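Local coordinates for glycosylation Associate Protein 1 (Streptococcus agalactiae serotype V, PDB 6OYC) that probably takes part, within the Gap1-Gap2-Gap3 complex, in the glycosylation and accessory Sec secretion of bacterial surface proteins, and belongs to a GT-B-related family, at residues Leu309-Ser312 / Asn313-Arg316; Ser335-Ser338 / Leu339-Met343; Glu456-His460 / Arg461-Tyr465; Ala476-Tyr479 / Tyr480-Leu484. All coordinates share one frame; numbering follows the deposited sequence.

Overall arrangement
All four contacts are local, and they sit round the second parallel sheet of the chain and its helices. Interaction 1, a surface 3-10 turn in the loop leading to strand 318-323, is held mainly by backbone bonds and arginine-bound polar side chains. Interactions 2 and 4 are buried turns of helices 329-344 and 473-481 and meet through packing of Leu339 and Val342 on Ile477; their centres are about 14 Å apart. Interaction 3, partly buried, brings the chain into edge strand 464-466 and touches interaction 4 through Tyr465 on Ala476. Aromatic edge-to-face pairs mark interactions 3 and 4, whereas interaction 2 relies on regular helical bonds and aliphatic packing.

Interaction 1 (Leu309-Ser312 / Asn313-Arg316); sequences LGKS and NQVR
Asn313 N bonds to Gly310 O at 3.1 Å and Gln314 N to Lys311 O in the same way, two overlapping i to i+3 bonds that wind the chain into a short 3-10 turn. Both donors stand well above the plane of the carbonyl they reach, 43° out of it for Gly310 O, as the tight winding demands. The backbone puts Asn313 CB 3.5 Å from Gly310 O, and chi1 of -82° carries the amide back over the same oxygen, with Asn313 ND2 3.9 Å from it. The turn belongs to the loop that leaves strand 297-299, last of the first parallel sheet, and enters strand 318-323 of the second, so it lies on the connection between the two Rossmann-like halves expected of a GT-B-type fold. On its flank the Gln314 chain runs out extended and slants across the bent Lys311 chain, with OE1 4.1 Å from Lys311 CD; the ammonium group passes on to a salt bridge with Glu422. Val315 sends its CG2 branch to Ser312 O at 3.5 Å, the branch that sits between its backbone N and carbonyl carbon. Ser312 OG and Asn313 OD1 both take a hydrogen bond from NH1 of Arg425, which ties two successive side chains of the turn to one guanidinium group. Trp487 of helix 484-502 packs against the same two residues.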
loop_
_atom_site.group_PDB
_atom_site.type_symbol
_atom_site.label_atom_id
_atom_site.label_comp_id
_atom_site.label_asym_id
_atom_site.label_seq_id
_atom_site.Cartn_x
_atom_site.Cartn_y
_atom_site.Cartn_z
ATOM N N LEU A 309 20.337 0.152 -0.055
ATOM C CA LEU A 309 21.083 -0.767 -0.906
ATOM C C LEU A 309 22.381 -1.172 -0.225
ATOM O O LEU A 309 23.166 -0.308 0.185
ATOM C CB LEU A 309 21.398 -0.131 -2.258
ATOM C CG LEU A 309 20.246 0.060 -3.236
ATOM C CD1 LEU A 309 19.962 1.534 -3.442
ATOM C CD2 LEU A 309 20.594 -0.599 -4.559
ATOM N N GLY A 310 22.597 -2.481 -0.096
ATOM C CA GLY A 310 23.913 -3.021 0.204
ATOM C C GLY A 310 24.411 -2.876 1.621
ATOM O O GLY A 310 25.581 -3.183 1.877
ATOM N N LYS A 311 23.574 -2.436 2.563
ATOM C CA LYS A 311 24.061 -2.260 3.925
ATOM C C LYS A 311 24.457 -3.569 4.596
ATOM O O LYS A 311 25.148 -3.531 5.622
ATOM C CB LYS A 311 23.018 -1.536 4.777
ATOM C CG LYS A 311 23.046 -0.025 4.616
ATOM C CD LYS A 311 22.808 0.679 5.948
ATOM C CE LYS A 311 22.052 1.982 5.731
ATOM N NZ LYS A 311 21.056 2.260 6.806
ATOM N N SER A 312 24.066 -4.724 4.054
ATOM C CA SER A 312 24.488 -5.983 4.665
ATOM C C SER A 312 25.987 -6.230 4.542
ATOM O O SER A 312 26.483 -7.198 5.126
ATOM C CB SER A 312 23.734 -7.170 4.055
ATOM O OG SER A 312 24.242 -7.504 2.777
ATOM N N ASN A 313 26.714 -5.399 3.791
ATOM C CA ASN A 313 28.170 -5.508 3.748
ATOM C C ASN A 313 28.816 -5.146 5.080
ATOM O O ASN A 313 29.990 -5.480 5.289
ATOM C CB ASN A 313 28.733 -4.617 2.629
ATOM C CG ASN A 313 28.660 -5.276 1.258
ATOM O OD1 ASN A 313 28.417 -6.477 1.146
ATOM N ND2 ASN A 313 28.873 -4.496 0.213
ATOM N N GLN A 314 28.066 -4.511 5.985
ATOM C CA GLN A 314 28.572 -3.936 7.224
ATOM C C GLN A 314 28.232 -4.773 8.459
ATOM O O GLN A 314 28.376 -4.283 9.587
ATOM C CB GLN A 314 28.024 -2.507 7.388
ATOM C CG GLN A 314 28.180 -1.634 6.132
ATOM C CD GLN A 314 27.318 -0.372 6.153
ATOM O OE1 GLN A 314 26.644 -0.068 7.146
ATOM N NE2 GLN A 314 27.335 0.369 5.047
ATOM N N VAL A 315 27.791 -6.019 8.284
ATOM C CA VAL A 315 27.491 -6.882 9.420
ATOM C C VAL A 315 28.145 -8.234 9.204
ATOM O O VAL A 315 28.310 -8.686 8.069
ATOM C CB VAL A 315 25.971 -7.045 9.647
ATOM C CG1 VAL A 315 25.370 -5.733 10.130
ATOM C CG2 VAL A 315 25.288 -7.518 8.374
ATOM N N ARG A 316 28.525 -8.883 10.305
ATOM C CA ARG A 316 29.082 -10.226 10.188
ATOM C C ARG A 316 27.983 -11.263 9.977
ATOM O O ARG A 316 28.190 -12.239 9.249
ATOM C CB ARG A 316 29.929 -10.568 11.421
ATOM C CG ARG A 316 30.433 -12.017 11.448
ATOM C CD ARG A 316 31.356 -12.319 12.624
ATOM N NE ARG A 316 31.144 -11.418 13.755
ATOM C CZ ARG A 316 31.481 -11.700 15.010
ATOM N NH1 ARG A 316 32.039 -12.869 15.305
ATOM N NH2 ARG A 316 31.258 -10.813 15.975
#

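Interaction 2 (Ser335-Ser338 / Leu339-Met343); sequences SLTS and LYKVM
Leu336 and Leu339, one turn apart, lay methyl against methyl, CD2 of Leu336 standing 4.4 Å from CD1 of Leu339. Leu339 reaches this place with CG beside its backbone N (chi1 -70°), folded back along the helix until CG is 3.3 Å from Ser335 O. A turn further on, Val342 CG1 comes equally close to Ser338 O, so both branched side chains lie against carbonyls that already accept main-chain bonds. On the more open flank Thr337 and Lys341 lie side by side and point the same way, with Thr337 CG2 4.1 Å from Lys341 NZ. Beneath these contacts runs an unbroken i to i+4 ladder, from Leu339 N to Ser335 O at 3.0 Å through to Val342 N to Ser338 O at 3.1 Å; Tyr340 N to Leu336 O is its straightest rung, at 172°. The ladder makes up the C-terminal half of helix 329-344, the crossover helix of a beta-alpha-beta unit between parallel strands 318-323 and 349-354. Further out, Phe353 of strand 349-354 meets both leucines, and Ile477 of helix 473-481 packs on Leu339 and Val342. Glu474 of that helix binds Ser338 OG. Tyr340, its CG anti to the backbone N (chi1 -171°), swings away from the turn into a cluster with Phe377 and Phe382, where Gln379 holds its hydroxyl.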
loop_
_atom_site.group_PDB
_atom_site.type_symbol
_atom_site.label_atom_id
_atom_site.label_comp_id
_atom_site.label_asym_id
_atom_site.label_seq_id
_atom_site.Cartn_x
_atom_site.Cartn_y
_atom_site.Cartn_z
ATOM N N SER A 335 11.970 -27.484 4.062
ATOM C CA SER A 335 12.798 -26.282 4.130
ATOM C C SER A 335 13.681 -26.286 5.372
ATOM O O SER A 335 14.874 -25.990 5.287
ATOM C CB SER A 335 11.918 -25.031 4.103
ATOM O OG SER A 335 11.232 -24.923 2.867
ATOM N N LEU A 336 13.108 -26.602 6.538
ATOM C CA LEU A 336 13.898 -26.670 7.765
ATOM C C LEU A 336 15.070 -27.624 7.624
ATOM O O LEU A 336 16.164 -27.355 8.128
ATOM C CB LEU A 336 13.029 -27.117 8.932
ATOM C CG LEU A 336 11.986 -26.117 9.408
ATOM C CD1 LEU A 336 11.299 -26.705 10.624
ATOM C CD2 LEU A 336 12.644 -24.779 9.724
ATOM N N THR A 337 14.857 -28.752 6.947
ATOM C CA THR A 337 15.922 -29.735 6.811
ATOM C C THR A 337 17.124 -29.133 6.103
ATOM O O THR A 337 18.265 -29.269 6.564
ATOM C CB THR A 337 15.399 -30.963 6.065
ATOM O OG1 THR A 337 14.473 -31.654 6.905
ATOM C CG2 THR A 337 16.529 -31.900 5.703
ATOM N N SER A 338 16.888 -28.434 4.996
ATOM C CA SER A 338 18.013 -27.871 4.264
ATOM C C SER A 338 18.626 -26.698 5.008
ATOM O O SER A 338 19.847 -26.499 4.952
ATOM C CB SER A 338 17.579 -27.451 2.862
ATOM O OG SER A 338 17.498 -28.572 2.003
ATOM N N LEU A 339 17.802 -25.917 5.715
ATOM C CA LEU A 339 18.334 -24.778 6.459
ATOM C C LEU A 339 19.265 -25.245 7.568
ATOM O O LEU A 339 20.327 -24.647 7.784
ATOM C CB LEU A 339 17.195 -23.928 7.036
ATOM C CG LEU A 339 16.327 -23.116 6.054
ATOM C CD1 LEU A 339 15.086 -22.549 6.758
ATOM C CD2 LEU A 339 17.123 -22.021 5.365
ATOM N N TYR A 340 18.875 -26.312 8.275
ATOM C CA TYR A 340 19.754 -26.951 9.249
ATOM C C TYR A 340 21.108 -27.303 8.634
ATOM O O TYR A 340 22.160 -26.963 9.189
ATOM C CB TYR A 340 19.063 -28.195 9.811
ATOM C CG TYR A 340 19.773 -28.825 10.992
ATOM C CD1 TYR A 340 19.798 -28.191 12.226
ATOM C CD2 TYR A 340 20.404 -30.060 10.875
ATOM C CE1 TYR A 340 20.445 -28.763 13.312
ATOM C CE2 TYR A 340 21.042 -30.643 11.957
ATOM C CZ TYR A 340 21.069 -29.985 13.168
ATOM O OH TYR A 340 21.705 -30.549 14.245
ATOM N N LYS A 341 21.101 -27.939 7.460
ATOM C CA LYS A 341 22.350 -28.392 6.851
ATOM C C LYS A 341 23.286 -27.228 6.537
ATOM O O LYS A 341 24.478 -27.275 6.868
ATOM C CB LYS A 341 22.057 -29.200 5.586
ATOM C CG LYS A 341 21.717 -30.669 5.841
ATOM C CD LYS A 341 21.947 -31.500 4.589
ATOM C CE LYS A 341 20.700 -32.306 4.211
ATOM N NZ LYS A 341 20.353 -33.381 5.189
ATOM N N VAL A 342 22.772 -26.171 5.891
ATOM C CA VAL A 342 23.656 -25.061 5.540
ATOM C C VAL A 342 24.093 -24.299 6.786
ATOM O O VAL A 342 25.162 -23.676 6.798
ATOM C CB VAL A 342 23.001 -24.114 4.514
ATOM C CG1 VAL A 342 22.297 -24.901 3.411
ATOM C CG2 VAL A 342 22.054 -23.135 5.197
ATOM N N MET A 343 23.295 -24.350 7.854
ATOM C CA MET A 343 23.589 -23.560 9.043
ATOM C C MET A 343 24.653 -24.217 9.906
ATOM O O MET A 343 25.478 -23.517 10.506
ATOM C CB MET A 343 22.312 -23.327 9.847
ATOM C CG MET A 343 21.550 -22.084 9.393
ATOM S SD MET A 343 19.905 -21.971 10.096
ATOM C CE MET A 343 20.273 -21.376 11.755
#

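Interaction 3 (Glu456-His460 / Arg461-Tyr465); sequences EFVEH and RKNGY
Glu459 O is gripped by two successive backbone N-H groups, Lys462 N at 3.0 Å and Asn463 N at 3.2 Å. The second approaches nearly end-on to the carbonyl, while the first comes from above its plane. The Asn463 side chain fastens the same stretch of loop from the flank: its amide gives ND2 to Phe457 O and takes Glu459 N on OD1 at 2.8 Å. Both bonds lie in the carbonyl planes of their acceptors, so the amide is held flat against the main chain much as a neighbouring peptide would be. Val458 CG1 fits against this, 3.6 Å from Gly464 CA, where no side chain intervenes. His460, its CG anti to the backbone N (chi1 -175°), is turned so that CE1 points down on the centre of the Tyr465 ring. The pair is T-shaped, edge of histidine to face of tyrosine, with centroids 4.7 Å apart and planes at 62°. One His460 face carries Arg461 CG in a CH-pi contact, 3.7 Å from the ring centroid. His460 ND1 bonds to Ile466 N, which helps to set the rotation of the ring. The Glu459 side chain slants across that of Lys462, OE1 3.6 Å from Lys462 CD, while OE2 binds the Tyr493 hydroxyl. With His460 and Arg461 at its corners, the latter at positive phi, this is a type II beta-turn delivering the chain into strand 464-466, the edge of a Rossmann-like parallel sheet.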
loop_
_atom_site.group_PDB
_atom_site.type_symbol
_atom_site.label_atom_id
_atom_site.label_comp_id
_atom_site.label_asym_id
_atom_site.label_seq_id
_atom_site.Cartn_x
_atom_site.Cartn_y
_atom_site.Cartn_z
ATOM N N GLU A 456 9.257 -11.879 -13.406
ATOM C CA GLU A 456 9.938 -10.802 -14.101
ATOM C C GLU A 456 10.956 -10.091 -13.217
ATOM O O GLU A 456 11.722 -9.263 -13.723
ATOM C CB GLU A 456 8.908 -9.808 -14.641
ATOM C CG GLU A 456 7.831 -10.440 -15.508
ATOM C CD GLU A 456 7.162 -9.412 -16.404
ATOM O OE1 GLU A 456 7.412 -8.202 -16.186
ATOM O OE2 GLU A 456 6.398 -9.808 -17.320
ATOM N N PHE A 457 10.995 -10.395 -11.923
ATOM C CA PHE A 457 11.846 -9.670 -10.989
ATOM C C PHE A 457 13.255 -10.222 -10.885
ATOM O O PHE A 457 14.157 -9.492 -10.457
ATOM C CB PHE A 457 11.223 -9.684 -9.588
ATOM C CG PHE A 457 10.030 -8.810 -9.470
ATOM C CD1 PHE A 457 10.170 -7.473 -9.110
ATOM C CD2 PHE A 457 8.767 -9.306 -9.769
ATOM C CE1 PHE A 457 9.070 -6.658 -9.017
ATOM C CE2 PHE A 457 7.663 -8.493 -9.679
ATOM C CZ PHE A 457 7.812 -7.173 -9.301
ATOM N N VAL A 458 13.460 -11.492 -11.211
ATOM C CA VAL A 458 14.721 -12.170 -10.945
ATOM C C VAL A 458 15.247 -12.727 -12.255
ATOM O O VAL A 458 14.512 -13.394 -12.992
ATOM C CB VAL A 458 14.556 -13.296 -9.908
ATOM C CG1 VAL A 458 15.805 -14.169 -9.872
ATOM C CG2 VAL A 458 14.246 -12.719 -8.533
ATOM N N GLU A 459 16.503 -12.424 -12.559
ATOM C CA GLU A 459 17.256 -13.135 -13.582
ATOM C C GLU A 459 18.145 -14.150 -12.872
ATOM O O GLU A 459 18.957 -13.776 -12.019
ATOM C CB GLU A 459 18.083 -12.175 -14.437
ATOM C CG GLU A 459 17.271 -11.395 -15.470
ATOM C CD GLU A 459 18.147 -10.604 -16.421
ATOM O OE1 GLU A 459 18.782 -11.222 -17.303
ATOM O OE2 GLU A 459 18.211 -9.363 -16.281
ATOM N N HIS A 460 17.959 -15.428 -13.200
ATOM C CA HIS A 460 18.713 -16.513 -12.578
ATOM C C HIS A 460 20.208 -16.224 -12.591
ATOM O O HIS A 460 20.755 -15.779 -13.602
ATOM C CB HIS A 460 18.416 -17.818 -13.319
ATOM C CG HIS A 460 19.033 -19.030 -12.695
ATOM N ND1 HIS A 460 18.807 -19.394 -11.386
ATOM C CD2 HIS A 460 19.854 -19.975 -13.211
ATOM C CE1 HIS A 460 19.462 -20.512 -11.122
ATOM N NE2 HIS A 460 20.104 -20.884 -12.213
ATOM N N ARG A 461 20.856 -16.448 -11.442
ATOM C CA ARG A 461 22.302 -16.306 -11.251
ATOM C C ARG A 461 22.810 -14.895 -11.545
ATOM O O ARG A 461 24.017 -14.682 -11.697
ATOM C CB ARG A 461 23.085 -17.331 -12.087
ATOM C CG ARG A 461 22.903 -18.787 -11.640
ATOM C CD ARG A 461 23.539 -19.766 -12.631
ATOM N NE ARG A 461 24.997 -19.717 -12.560
ATOM C CZ ARG A 461 25.743 -20.645 -11.971
ATOM N NH1 ARG A 461 25.165 -21.704 -11.411
ATOM N NH2 ARG A 461 27.065 -20.515 -11.947
ATOM N N LYS A 462 21.921 -13.914 -11.616
ATOM C CA LYS A 462 22.324 -12.520 -11.753
ATOM C C LYS A 462 21.942 -11.701 -10.535
ATOM O O LYS A 462 22.784 -10.977 -9.984
ATOM C CB LYS A 462 21.694 -11.905 -13.014
ATOM C CG LYS A 462 22.235 -12.447 -14.325
ATOM C CD LYS A 462 21.923 -11.503 -15.477
ATOM C CE LYS A 462 22.327 -12.106 -16.806
ATOM N NZ LYS A 462 23.726 -12.642 -16.753
ATOM N N ASN A 463 20.679 -11.797 -10.102
ATOM C CA ASN A 463 20.213 -11.151 -8.880
ATOM C C ASN A 463 19.340 -12.106 -8.084
ATOM O O ASN A 463 18.523 -11.665 -7.269
ATOM C CB ASN A 463 19.448 -9.849 -9.189
ATOM C CG ASN A 463 18.084 -10.090 -9.843
ATOM O OD1 ASN A 463 17.896 -11.038 -10.621
ATOM N ND2 ASN A 463 17.127 -9.221 -9.532
ATOM N N GLY A 464 19.481 -13.399 -8.322
ATOM C CA GLY A 464 18.661 -14.379 -7.639
ATOM C C GLY A 464 18.987 -15.771 -8.139
ATOM O O GLY A 464 19.890 -15.977 -8.959
ATOM N N TYR A 465 18.236 -16.731 -7.622
ATOM C CA TYR A 465 18.488 -18.131 -7.922
ATOM C C TYR A 465 17.165 -18.876 -7.869
ATOM O O TYR A 465 16.450 -18.814 -6.860
ATOM C CB TYR A 465 19.492 -18.727 -6.936
ATOM C CG TYR A 465 20.120 -20.030 -7.386
ATOM C CD1 TYR A 465 19.417 -21.232 -7.305
ATOM C CD2 TYR A 465 21.428 -20.065 -7.872
ATOM C CE1 TYR A 465 19.995 -22.438 -7.699
ATOM C CE2 TYR A 465 22.017 -21.271 -8.272
ATOM C CZ TYR A 465 21.294 -22.450 -8.182
ATOM O OH TYR A 465 21.866 -23.635 -8.580
#

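Interaction 4 (Ala476-Tyr479 / Tyr480-Leu484); sequences AIPY and YCEQL
The contact between 476-479 and 480-484 is a local, mostly buried one at the C-terminal end of helix 473-481, just before helix 484-502 begins. Its side-chain centre is an aromatic pair of neighbours in sequence. The edge of Tyr479 stands on the face of Tyr480, with CD2 of Tyr479 3.5 Å above the plane of the Tyr480 ring and over its centre. The planes are at 87° and the centroids 4.9 Å apart, a nearly perpendicular T-shaped stack, and both side chains run the same way. Tyr479 gets there with CG anti to its backbone N (chi1 -178°). Elsewhere round the turn Ile477 CG2 meets Cys481 SG at 3.9 Å, and on a separate flank Pro478 CB lies at the same distance from OE1 of Glu482, whose second oxygen binds Asn346. The backbone shows the helix giving way. Pro478 has no N-H for the turn before it, and the helix kinks there. Ile477 O accepts Cys481 N at 2.9 Å as well as Tyr480 N, and Pro478 O takes Glu482 N at 2.9 Å and, weakly, Gln483 N at 3.4 Å. Gln483 is the N-cap of the next helix, whose Asn486 donates ND2 to Tyr479 O. Outward, Tyr465 meets the Tyr479 ring, and Gly464 O pairs with the hydroxyl of Tyr480. With Ile477 O serving two donors, Pro478 O one firm and one weak, and the Tyr480 hydroxyl supplied by Gly464 O, the helix end probably meets much of its hydrogen-bonding need within the protein.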
loop_
_atom_site.group_PDB
_atom_site.type_symbol
_atom_site.label_atom_id
_atom_site.label_comp_id
_atom_site.label_asym_id
_atom_site.label_seq_id
_atom_site.Cartn_x
_atom_site.Cartn_y
_atom_site.Cartn_z
ATOM N N ALA A 476 21.746 -23.196 -3.286
ATOM C CA ALA A 476 21.451 -21.796 -3.559
ATOM C C ALA A 476 21.881 -20.883 -2.410
ATOM O O ALA A 476 22.347 -19.762 -2.647
ATOM C CB ALA A 476 19.959 -21.639 -3.858
ATOM N N ILE A 477 21.723 -21.323 -1.167
ATOM C CA ILE A 477 22.048 -20.460 -0.032
ATOM C C ILE A 477 23.558 -20.220 0.017
ATOM O O ILE A 477 23.978 -19.058 0.134
ATOM C CB ILE A 477 21.501 -21.031 1.288
ATOM C CG1 ILE A 477 19.971 -21.016 1.278
ATOM C CG2 ILE A 477 22.014 -20.232 2.457
ATOM C CD1 ILE A 477 19.331 -21.589 2.540
ATOM N N PRO A 478 24.417 -21.250 -0.082
ATOM C CA PRO A 478 25.866 -20.967 -0.138
ATOM C C PRO A 478 26.271 -20.129 -1.331
ATOM O O PRO A 478 27.170 -19.288 -1.210
ATOM C CB PRO A 478 26.492 -22.364 -0.196
ATOM C CG PRO A 478 25.496 -23.235 0.488
ATOM C CD PRO A 478 24.162 -22.697 0.050
ATOM N N TYR A 479 25.613 -20.325 -2.478
ATOM C CA TYR A 479 25.927 -19.569 -3.687
ATOM C C TYR A 479 25.930 -18.061 -3.455
ATOM O O TYR A 479 26.707 -17.330 -4.078
ATOM C CB TYR A 479 24.908 -19.921 -4.765
ATOM C CG TYR A 479 25.125 -19.239 -6.095
ATOM C CD1 TYR A 479 26.023 -19.761 -7.021
ATOM C CD2 TYR A 479 24.418 -18.088 -6.444
ATOM C CE1 TYR A 479 26.222 -19.159 -8.251
ATOM C CE2 TYR A 479 24.614 -17.474 -7.688
ATOM C CZ TYR A 479 25.523 -18.022 -8.583
ATOM O OH TYR A 479 25.744 -17.451 -9.817
ATOM N N TYR A 480 25.029 -17.561 -2.608
ATOM C CA TYR A 480 24.975 -16.127 -2.352
ATOM C C TYR A 480 25.544 -15.741 -0.999
ATOM O O TYR A 480 26.004 -14.605 -0.843
ATOM C CB TYR A 480 23.531 -15.604 -2.479
ATOM C CG TYR A 480 23.165 -15.283 -3.912
ATOM C CD1 TYR A 480 23.892 -14.350 -4.629
ATOM C CD2 TYR A 480 22.131 -15.938 -4.560
ATOM C CE1 TYR A 480 23.591 -14.064 -5.941
ATOM C CE2 TYR A 480 21.825 -15.655 -5.883
ATOM C CZ TYR A 480 22.559 -14.716 -6.568
ATOM O OH TYR A 480 22.285 -14.411 -7.890
ATOM N N CYS A 481 25.572 -16.661 -0.043
ATOM C CA CYS A 481 26.009 -16.323 1.302
ATOM C C CYS A 481 27.508 -16.452 1.490
ATOM O O CYS A 481 28.103 -15.647 2.217
ATOM C CB CYS A 481 25.292 -17.210 2.319
ATOM S SG CYS A 481 23.605 -16.635 2.638
ATOM N N GLU A 482 28.136 -17.427 0.840
ATOM C CA GLU A 482 29.542 -17.712 1.064
ATOM C C GLU A 482 30.438 -17.317 -0.100
ATOM O O GLU A 482 31.586 -16.935 0.132
ATOM C CB GLU A 482 29.703 -19.198 1.404
ATOM C CG GLU A 482 28.634 -19.607 2.439
ATOM C CD GLU A 482 28.692 -21.062 2.846
ATOM O OE1 GLU A 482 29.481 -21.817 2.239
ATOM O OE2 GLU A 482 27.943 -21.449 3.779
ATOM N N GLN A 483 29.935 -17.344 -1.334
ATOM C CA GLN A 483 30.678 -16.824 -2.479
ATOM C C GLN A 483 30.315 -15.346 -2.640
ATOM O O GLN A 483 29.237 -15.006 -3.146
ATOM C CB GLN A 483 30.376 -17.633 -3.739
ATOM C CG GLN A 483 30.415 -19.153 -3.556
ATOM C CD GLN A 483 30.177 -19.929 -4.864
ATOM O OE1 GLN A 483 30.501 -19.455 -5.963
ATOM N NE2 GLN A 483 29.603 -21.128 -4.741
ATOM N N LEU A 484 31.225 -14.460 -2.208
ATOM C CA LEU A 484 30.963 -13.023 -2.220
ATOM C C LEU A 484 30.792 -12.477 -3.625
ATOM O O LEU A 484 30.108 -11.463 -3.817
ATOM C CB LEU A 484 32.100 -12.270 -1.549
ATOM C CG LEU A 484 32.053 -12.115 -0.040
ATOM C CD1 LEU A 484 33.472 -11.946 0.472
ATOM C CD2 LEU A 484 31.194 -10.928 0.331
#